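Local coordinates for protein endosialidase (Enterobacteria phage phi92, PDB 4HIZ) that cleaves sialic acid polymers internally, acting on alpha-2,8 and alpha-2,9 linkages, probably to help the phage through a bacterial capsule, at residues N111-V117 and P129-I135; W85-K89 and E349-K353. All coordinates share one frame; numbering follows the deposited sequence.

From the N terminus the chain first runs through 85-89, a loop between strands 82-84 and 91-93, whose partner 349-353 lies 260 residues further on. Interaction 2 thus closes a very long loop, and interaction 1 is nested inside it: 111-117 meets 129-135 after only 11 intervening residues, as the two arms of a beta hairpin. The scales differ accordingly. Interaction 1 pairs two neighbouring strands of one antiparallel sheet of the beta-propeller, whereas interaction 2 ties the loop of that same sheet to strand 347-355 of a different one. Their centres are 18 Å apart and their nearest atoms about 5 Å, so the two contacts do not touch.

Interaction 1: N111-V117 and P129-I135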
ATOM      1  N   ASN A 111      23.134  -7.718   4.570  1.00 11.90           N
ATOM      2  CA  ASN A 111      21.827  -7.099   4.937  1.00 12.45           C
ATOM      3  C   ASN A 111      20.641  -8.050   4.944  1.00 13.27           C
ATOM      4  O   ASN A 111      19.482  -7.622   4.884  1.00 14.01           O
ATOM      5  CB  ASN A 111      21.543  -5.933   3.977  1.00 12.38           C
ATOM      6  CG  ASN A 111      22.432  -4.737   4.266  1.00 14.00           C
ATOM      7  OD1 ASN A 111      22.586  -4.345   5.417  1.00 15.28           O
ATOM      8  ND2 ASN A 111      23.056  -4.187   3.243  1.00 15.37           N
ATOM      9  N   LEU A 112      20.908  -9.345   5.047  1.00 11.73           N
ATOM     10  CA  LEU A 112      19.873 -10.344   4.792  1.00 11.41           C
ATOM     11  C   LEU A 112      19.114 -10.775   6.073  1.00 11.25           C
ATOM     12  O   LEU A 112      19.719 -10.953   7.136  1.00 11.66           O
ATOM     13  CB  LEU A 112      20.523 -11.572   4.124  1.00 12.06           C
ATOM     14  CG  LEU A 112      19.654 -12.770   3.753  1.00 12.11           C
ATOM     15  CD1 LEU A 112      20.293 -13.451   2.540  1.00 13.32           C
ATOM     16  CD2 LEU A 112      19.566 -13.779   4.919  1.00 11.45           C
ATOM     17  N   HIS A 113      17.790 -10.955   5.962  1.00 10.35           N
ATOM     18  CA  HIS A 113      16.993 -11.627   7.001  1.00 10.19           C
ATOM     19  C   HIS A 113      16.420 -12.938   6.492  1.00 10.34           C
ATOM     20  O   HIS A 113      15.944 -13.006   5.342  1.00 10.93           O
ATOM     21  CB  HIS A 113      15.772 -10.725   7.383  1.00  9.67           C
ATOM     22  CG  HIS A 113      16.141  -9.488   8.124  1.00 10.84           C
ATOM     23  ND1 HIS A 113      16.335  -9.464   9.491  1.00 13.02           N
ATOM     24  CD2 HIS A 113      16.316  -8.212   7.696  1.00 11.41           C
ATOM     25  CE1 HIS A 113      16.593  -8.223   9.879  1.00 13.15           C
ATOM     26  NE2 HIS A 113      16.588  -7.445   8.812  1.00 12.85           N
ATOM     27  N   VAL A 114      16.399 -13.981   7.341  1.00  9.74           N
ATOM     28  CA  VAL A 114      15.522 -15.122   7.071  1.00  9.43           C
ATOM     29  C   VAL A 114      14.107 -14.642   7.391  1.00 10.05           C
ATOM     30  O   VAL A 114      13.916 -13.971   8.385  1.00 11.51           O
ATOM     31  CB  VAL A 114      15.921 -16.319   7.950  1.00 10.29           C
ATOM     32  CG1 VAL A 114      15.003 -17.514   7.662  1.00 11.78           C
ATOM     33  CG2 VAL A 114      17.408 -16.683   7.657  1.00 10.18           C
ATOM     34  N   ALA A 115      13.147 -14.934   6.528  1.00  9.10           N
ATOM     35  CA  ALA A 115      11.816 -14.312   6.676  1.00  9.82           C
ATOM     36  C   ALA A 115      10.757 -15.283   6.234  1.00  9.94           C
ATOM     37  O   ALA A 115      11.058 -16.335   5.702  1.00 11.07           O
ATOM     38  CB  ALA A 115      11.788 -13.075   5.732  1.00 10.64           C
ATOM     39  N   TRP A 116       9.487 -14.938   6.403  1.00 10.16           N
ATOM     40  CA  TRP A 116       8.468 -15.693   5.679  1.00 10.56           C
ATOM     41  C   TRP A 116       7.331 -14.779   5.284  1.00  9.95           C
ATOM     42  O   TRP A 116       7.190 -13.670   5.823  1.00 10.84           O
ATOM     43  CB  TRP A 116       7.930 -16.904   6.470  1.00 11.12           C
ATOM     44  CG  TRP A 116       7.257 -16.636   7.837  1.00 11.43           C
ATOM     45  CD1 TRP A 116       6.487 -15.550   8.220  1.00 12.66           C
ATOM     46  CD2 TRP A 116       7.273 -17.531   8.953  1.00 12.30           C
ATOM     47  NE1 TRP A 116       6.031 -15.721   9.520  1.00 13.29           N
ATOM     48  CE2 TRP A 116       6.533 -16.919  10.001  1.00 13.03           C
ATOM     49  CE3 TRP A 116       7.881 -18.776   9.176  1.00 13.41           C
ATOM     50  CZ2 TRP A 116       6.360 -17.535  11.241  1.00 15.33           C
ATOM     51  CZ3 TRP A 116       7.708 -19.391  10.418  1.00 14.45           C
ATOM     52  CH2 TRP A 116       6.966 -18.764  11.431  1.00 15.58           C
ATOM     53  N   VAL A 117       6.579 -15.239   4.299  1.00  9.18           N
ATOM     54  CA  VAL A 117       5.212 -14.725   4.090  1.00  9.25           C
ATOM     55  C   VAL A 117       4.258 -15.901   4.238  1.00 10.57           C
ATOM     56  O   VAL A 117       4.670 -17.083   4.133  1.00 11.27           O
ATOM     57  CB  VAL A 117       4.992 -14.019   2.697  1.00 10.15           C
ATOM     58  CG1 VAL A 117       5.830 -12.714   2.611  1.00 10.71           C
ATOM     59  CG2 VAL A 117       5.332 -14.991   1.533  1.00 10.08           C
ATOM     60  N   PRO A 129       6.161  -9.569   4.504  1.00 11.11           N
ATOM     61  CA  PRO A 129       7.247 -10.378   5.067  1.00 10.75           C
ATOM     62  C   PRO A 129       7.428 -10.142   6.564  1.00 11.01           C
ATOM     63  O   PRO A 129       7.306  -9.006   7.048  1.00 11.85           O
ATOM     64  CB  PRO A 129       8.511  -9.850   4.347  1.00 12.73           C
ATOM     65  CG  PRO A 129       8.011  -9.222   3.098  1.00 13.79           C
ATOM     66  CD  PRO A 129       6.635  -8.630   3.478  1.00 12.04           C
ATOM     67  N   GLU A 130       7.709 -11.225   7.293  1.00 10.60           N
ATOM     68  CA  GLU A 130       8.097 -11.131   8.702  1.00 10.46           C
ATOM     69  C   GLU A 130       9.510 -11.646   8.810  1.00 10.54           C
ATOM     70  O   GLU A 130       9.803 -12.749   8.344  1.00 11.81           O
ATOM     71  CB  GLU A 130       7.174 -11.972   9.603  1.00 11.84           C
ATOM     72  CG  GLU A 130       7.638 -11.966  11.057  1.00 14.64           C
ATOM     73  CD  GLU A 130       6.775 -12.786  11.991  1.00 18.58           C
ATOM     74  OE1 GLU A 130       5.758 -13.399  11.561  1.00 21.62           O
ATOM     75  OE2 GLU A 130       7.142 -12.801  13.183  1.00 18.91           O
ATOM     76  N   TRP A 131      10.358 -10.847   9.431  1.00  9.62           N
ATOM     77  CA  TRP A 131      11.740 -11.262   9.687  1.00 10.13           C
ATOM     78  C   TRP A 131      11.752 -12.229  10.860  1.00 10.77           C
ATOM     79  O   TRP A 131      11.204 -11.941  11.940  1.00 12.17           O
ATOM     80  CB  TRP A 131      12.613 -10.054   9.998  1.00 10.53           C
ATOM     81  CG  TRP A 131      12.780  -9.114   8.807  1.00 10.86           C
ATOM     82  CD1 TRP A 131      12.651  -9.424   7.472  1.00 11.00           C
ATOM     83  CD2 TRP A 131      13.081  -7.717   8.871  1.00 11.33           C
ATOM     84  NE1 TRP A 131      12.862  -8.276   6.693  1.00 11.45           N
ATOM     85  CE2 TRP A 131      13.151  -7.229   7.536  1.00 11.62           C
ATOM     86  CE3 TRP A 131      13.325  -6.832   9.935  1.00 12.27           C
ATOM     87  CZ2 TRP A 131      13.406  -5.889   7.244  1.00 12.74           C
ATOM     88  CZ3 TRP A 131      13.607  -5.479   9.636  1.00 12.98           C
ATOM     89  CH2 TRP A 131      13.628  -5.031   8.305  1.00 13.32           C
ATOM     90  N   LEU A 132      12.396 -13.375  10.645  1.00 10.54           N
ATOM     91  CA  LEU A 132      12.485 -14.419  11.670  1.00 11.60           C
ATOM     92  C   LEU A 132      13.834 -14.351  12.361  1.00 11.81           C
ATOM     93  O   LEU A 132      13.925 -14.630  13.553  1.00 12.76           O
ATOM     94  CB  LEU A 132      12.347 -15.793  11.021  1.00 13.40           C
ATOM     95  CG  LEU A 132      10.974 -15.963  10.345  1.00 16.50           C
ATOM     96  CD1 LEU A 132      11.028 -17.223   9.452  1.00 17.70           C
ATOM     97  CD2 LEU A 132       9.808 -16.027  11.374  1.00 18.97           C
ATOM     98  N   THR A 133      14.894 -14.031  11.620  1.00 12.35           N
ATOM     99  CA  THR A 133      16.186 -13.773  12.255  1.00 12.31           C
ATOM    100  C   THR A 133      16.439 -12.274  12.231  1.00 13.07           C
ATOM    101  O   THR A 133      16.067 -11.603  11.263  1.00 13.77           O
ATOM    102  CB  THR A 133      17.359 -14.499  11.513  1.00 12.34           C
ATOM    103  OG1 THR A 133      17.404 -14.114  10.120  1.00 12.25           O
ATOM    104  CG2 THR A 133      17.139 -15.998  11.531  1.00 13.39           C
ATOM    105  N   PRO A 134      17.077 -11.737  13.275  1.00 13.01           N
ATOM    106  CA  PRO A 134      17.527 -10.342  13.189  1.00 13.41           C
ATOM    107  C   PRO A 134      18.815 -10.318  12.375  1.00 13.04           C
ATOM    108  O   PRO A 134      19.328 -11.394  12.030  1.00 13.92           O
ATOM    109  CB  PRO A 134      17.895 -10.017  14.630  1.00 14.22           C
ATOM    110  CG  PRO A 134      18.450 -11.340  15.137  1.00 14.06           C
ATOM    111  CD  PRO A 134      17.593 -12.420  14.476  1.00 13.91           C
ATOM    112  N   ILE A 135      19.319  -9.135  12.043  1.00 12.67           N
ATOM    113  CA  ILE A 135      20.682  -9.076  11.522  1.00 14.18           C
ATOM    114  C   ILE A 135      21.585  -9.673  12.612  1.00 14.58           C
ATOM    115  O   ILE A 135      21.341  -9.445  13.803  1.00 15.72           O
ATOM    116  CB  ILE A 135      21.097  -7.627  11.199  1.00 15.85           C
ATOM    117  CG1 ILE A 135      20.175  -7.046  10.112  1.00 17.87           C
ATOM    118  CG2 ILE A 135      22.572  -7.576  10.766  1.00 17.09           C
ATOM    119  CD1 ILE A 135      20.229  -7.847   8.798  1.00 19.12           C
TER
HETATM  120  O   HOH W   1      19.406 -12.419   9.536  1.00 13.96           O
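I135 reaches back to L112, its CD1 3.6 Å from L112 O, near the open end of a beta hairpin (strands 113-119 and 130-131) in the endosialidase propeller. One water takes up L112 O, P134 O and T133 OG1 together. H113 follows, its imidazole held between the indole of W131 on one face and I135 CD1, nearer the rim, on the other. The stack on the five-membered ring of W131 is face to face, with centroids 3.6 Å apart and planes at 6°. Rotation of the imidazole is fixed by ND1, which donates in the ring plane to T133 O at 2.8 Å and 174°. H578 of a second subunit also meets this ring, placing the contact at the trimer interface. V114 bonds through N to T133 OG1 (3.0 Å), while its O accepts L132 N at 2.8 Å and, weakly, T133 N, in the manner of a classic bulge. A115 and W131 then form a non-hydrogen-bonded pair, W116 and E130 a hydrogen-bonded one. With CG of W116 between its backbone N and carbonyl carbon (chi1 60°), the indole lies alongside E130, and NE1 donates to OE1 at 3.1 Å from above the carboxylate plane; OE2 goes to W267. L132 CD2 sits over the six-membered ring of W116, 3.6 Å from its centroid. Last, V117 CG1 rests 3.7 Å from P129 CA.

Interaction 2: W85-K89 and E349-K353; sequences WTQDK and EPCIK
The amide of Q87 and the carboxylate of E349 stand almost perpendicular, their planes 87° apart. E349 OE1 lies close to the plane of the amide and receives NE2 of Q87 at 3.0 Å; seen from the carboxylate, that nitrogen comes over the face, 78° out of plane. Q87 NE2 is also hydrogen-bonded to H293. A water spans the other two oxygens, donating to Q87 OE1 (2.7 Å) and to E349 OE2 (3.1 Å). R364 forms a salt bridge with OE1 of E349, while E291 brings a like charge close to OE2. Q87 gets there by placing CG between its backbone N and carbonyl carbon (chi1 61°) and running extended beyond it. Besides strand 347-355, the loop 85-89 packs on strands 144-154, 291-297 and 473-480, each at the border of its own sheet, consistent with a loop filling the central channel of the beta-propeller. After a cis peptide, D88 points at the same strand: OD2 meets K353 NZ in a 3.0 Å salt bridge, from above the carboxylate plane, and lies 3.6 Å from C351 SG. S294 also bonds OD2, and S476 bonds OD1. The lysine chain, bent at chi2 and chi4, curls back so that K353 NZ additionally donates to I352 O at 2.8 Å and to a water at 2.9 Å. Within the loop, K89 NZ donates to W85 O and Q87 O, each at 2.7 Å, and also to C148 O.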
ATOM      1  N   TRP A  85      14.967 -17.704  -2.732  1.00 10.16           N
ATOM      2  CA  TRP A  85      15.329 -18.956  -2.012  1.00 10.34           C
ATOM      3  C   TRP A  85      14.291 -19.410  -0.976  1.00 10.29           C
ATOM      4  O   TRP A  85      14.597 -19.458   0.238  1.00 10.97           O
ATOM      5  CB  TRP A  85      16.727 -18.830  -1.324  1.00 11.06           C
ATOM      6  CG  TRP A  85      17.790 -18.303  -2.279  1.00 11.03           C
ATOM      7  CD1 TRP A  85      18.427 -18.990  -3.295  1.00 11.64           C
ATOM      8  CD2 TRP A  85      18.319 -16.977  -2.286  1.00 11.28           C
ATOM      9  NE1 TRP A  85      19.302 -18.134  -3.949  1.00 12.38           N
ATOM     10  CE2 TRP A  85      19.266 -16.902  -3.339  1.00 12.20           C
ATOM     11  CE3 TRP A  85      18.115 -15.851  -1.473  1.00 11.54           C
ATOM     12  CZ2 TRP A  85      19.957 -15.714  -3.653  1.00 12.06           C
ATOM     13  CZ3 TRP A  85      18.814 -14.658  -1.785  1.00 11.89           C
ATOM     14  CH2 TRP A  85      19.758 -14.621  -2.844  1.00 11.56           C
ATOM     15  N   THR A  86      13.094 -19.792  -1.426  1.00  9.60           N
ATOM     16  CA  THR A  86      12.263 -20.610  -0.528  1.00  9.47           C
ATOM     17  C   THR A  86      12.920 -21.986  -0.310  1.00 10.13           C
ATOM     18  O   THR A  86      12.603 -22.629   0.684  1.00 11.00           O
ATOM     19  CB  THR A  86      10.864 -20.857  -1.079  1.00 10.27           C
ATOM     20  OG1 THR A  86      10.989 -21.584  -2.304  1.00 11.37           O
ATOM     21  CG2 THR A  86      10.115 -19.487  -1.332  1.00 10.92           C
ATOM     22  N   GLN A  87      13.829 -22.411  -1.201  1.00  9.46           N
ATOM     23  CA  GLN A  87      14.440 -23.768  -1.069  1.00  9.77           C
ATOM     24  C   GLN A  87      15.013 -23.971   0.332  1.00 10.73           C
ATOM     25  O   GLN A  87      15.655 -23.066   0.873  1.00 10.72           O
ATOM     26  CB  GLN A  87      15.559 -23.995  -2.118  1.00 10.87           C
ATOM     27  CG  GLN A  87      16.688 -23.019  -1.978  1.00 12.10           C
ATOM     28  CD  GLN A  87      17.839 -23.258  -2.988  1.00 12.20           C
ATOM     29  OE1 GLN A  87      18.535 -22.318  -3.366  1.00 12.52           O
ATOM     30  NE2 GLN A  87      18.052 -24.519  -3.392  1.00 13.87           N
ATOM     31  N   ASP A  88      14.732 -25.118   0.967  1.00 11.93           N
ATOM     32  CA  ASP A  88      13.540 -25.933   0.746  1.00 12.67           C
ATOM     33  C   ASP A  88      12.842 -25.936   2.110  1.00 12.68           C
ATOM     34  O   ASP A  88      13.088 -26.835   2.937  1.00 12.26           O
ATOM     35  CB  ASP A  88      13.894 -27.365   0.302  1.00 13.69           C
ATOM     36  CG  ASP A  88      12.659 -28.232   0.085  1.00 14.69           C
ATOM     37  OD1 ASP A  88      11.536 -27.661  -0.052  1.00 15.82           O
ATOM     38  OD2 ASP A  88      12.792 -29.489   0.060  1.00 15.32           O
ATOM     39  N   LYS A  89      12.012 -24.922   2.350  1.00 11.61           N
ATOM     40  CA  LYS A  89      11.552 -24.559   3.690  1.00 11.18           C
ATOM     41  C   LYS A  89      10.054 -24.467   3.838  1.00 10.57           C
ATOM     42  O   LYS A  89       9.574 -24.223   4.956  1.00 10.87           O
ATOM     43  CB  LYS A  89      12.109 -23.155   4.071  1.00 11.37           C
ATOM     44  CG  LYS A  89      13.656 -23.125   4.164  1.00  9.61           C
ATOM     45  CD  LYS A  89      14.150 -21.754   4.631  1.00  9.94           C
ATOM     46  CE  LYS A  89      14.025 -20.683   3.472  1.00 10.30           C
ATOM     47  NZ  LYS A  89      15.144 -20.891   2.404  1.00 11.30           N
ATOM     48  N   GLU A 349      22.376 -29.801  -2.904  1.00 13.33           N
ATOM     49  CA  GLU A 349      21.023 -29.377  -2.523  1.00 13.19           C
ATOM     50  C   GLU A 349      19.954 -30.435  -2.667  1.00 13.50           C
ATOM     51  O   GLU A 349      18.999 -30.272  -3.438  1.00 13.65           O
ATOM     52  CB  GLU A 349      20.652 -28.126  -3.330  1.00 13.57           C
ATOM     53  CG  GLU A 349      21.479 -26.934  -2.869  1.00 15.26           C
ATOM     54  CD  GLU A 349      21.275 -25.677  -3.714  1.00 17.31           C
ATOM     55  OE1 GLU A 349      20.479 -25.706  -4.684  1.00 16.71           O
ATOM     56  OE2 GLU A 349      21.938 -24.655  -3.413  1.00 19.81           O
ATOM     57  N   PRO A 350      20.082 -31.523  -1.905  1.00 12.43           N
ATOM     58  CA  PRO A 350      19.040 -32.553  -1.924  1.00 11.90           C
ATOM     59  C   PRO A 350      17.703 -32.053  -1.369  1.00 11.68           C
ATOM     60  O   PRO A 350      17.693 -31.388  -0.333  1.00 12.73           O
ATOM     61  CB  PRO A 350      19.599 -33.644  -1.001  1.00 12.93           C
ATOM     62  CG  PRO A 350      20.532 -32.875  -0.058  1.00 13.24           C
ATOM     63  CD  PRO A 350      21.177 -31.842  -0.964  1.00 13.39           C
ATOM     64  N   CYS A 351      16.609 -32.392  -2.045  1.00 10.79           N
ATOM     65  CA  CYS A 351      15.285 -32.196  -1.448  1.00 11.38           C
ATOM     66  C   CYS A 351      14.926 -33.563  -0.912  1.00 11.87           C
ATOM     67  O   CYS A 351      15.069 -34.580  -1.618  1.00 11.55           O
ATOM     68  CB  CYS A 351      14.263 -31.780  -2.500  1.00 12.77           C
ATOM     69  SG  CYS A 351      14.515 -30.061  -3.073  1.00 15.52           S
ATOM     70  N   ILE A 352      14.466 -33.606   0.332  1.00 11.96           N
ATOM     71  CA  ILE A 352      14.153 -34.899   0.936  1.00 11.51           C
ATOM     72  C   ILE A 352      12.763 -34.894   1.556  1.00 12.42           C
ATOM     73  O   ILE A 352      12.367 -33.904   2.182  1.00 12.96           O
ATOM     74  CB  ILE A 352      15.174 -35.308   2.027  1.00 12.38           C
ATOM     75  CG1 ILE A 352      15.359 -34.204   3.078  1.00 13.09           C
ATOM     76  CG2 ILE A 352      16.518 -35.627   1.384  1.00 12.46           C
ATOM     77  CD1 ILE A 352      16.249 -34.646   4.284  1.00 14.28           C
ATOM     78  N   LYS A 353      12.016 -35.984   1.364  1.00 12.21           N
ATOM     79  CA  LYS A 353      10.682 -36.107   1.964  1.00 12.01           C
ATOM     80  C   LYS A 353      10.433 -37.562   2.345  1.00 12.77           C
ATOM     81  O   LYS A 353      10.686 -38.470   1.565  1.00 13.68           O
ATOM     82  CB  LYS A 353       9.587 -35.628   1.008  1.00 12.54           C
ATOM     83  CG  LYS A 353       9.623 -34.100   0.726  1.00 13.56           C
ATOM     84  CD  LYS A 353       9.289 -33.297   1.997  1.00 15.00           C
ATOM     85  CE  LYS A 353       9.557 -31.769   1.835  1.00 16.05           C
ATOM     86  NZ  LYS A 353      11.053 -31.521   1.512  1.00 15.22           N
TER
HETATM   87  O   HOH W   2      20.822 -22.088  -4.784  1.00 19.86           O
HETATM   88  O   HOH W   3      11.583 -29.189   3.195  1.00 17.10           O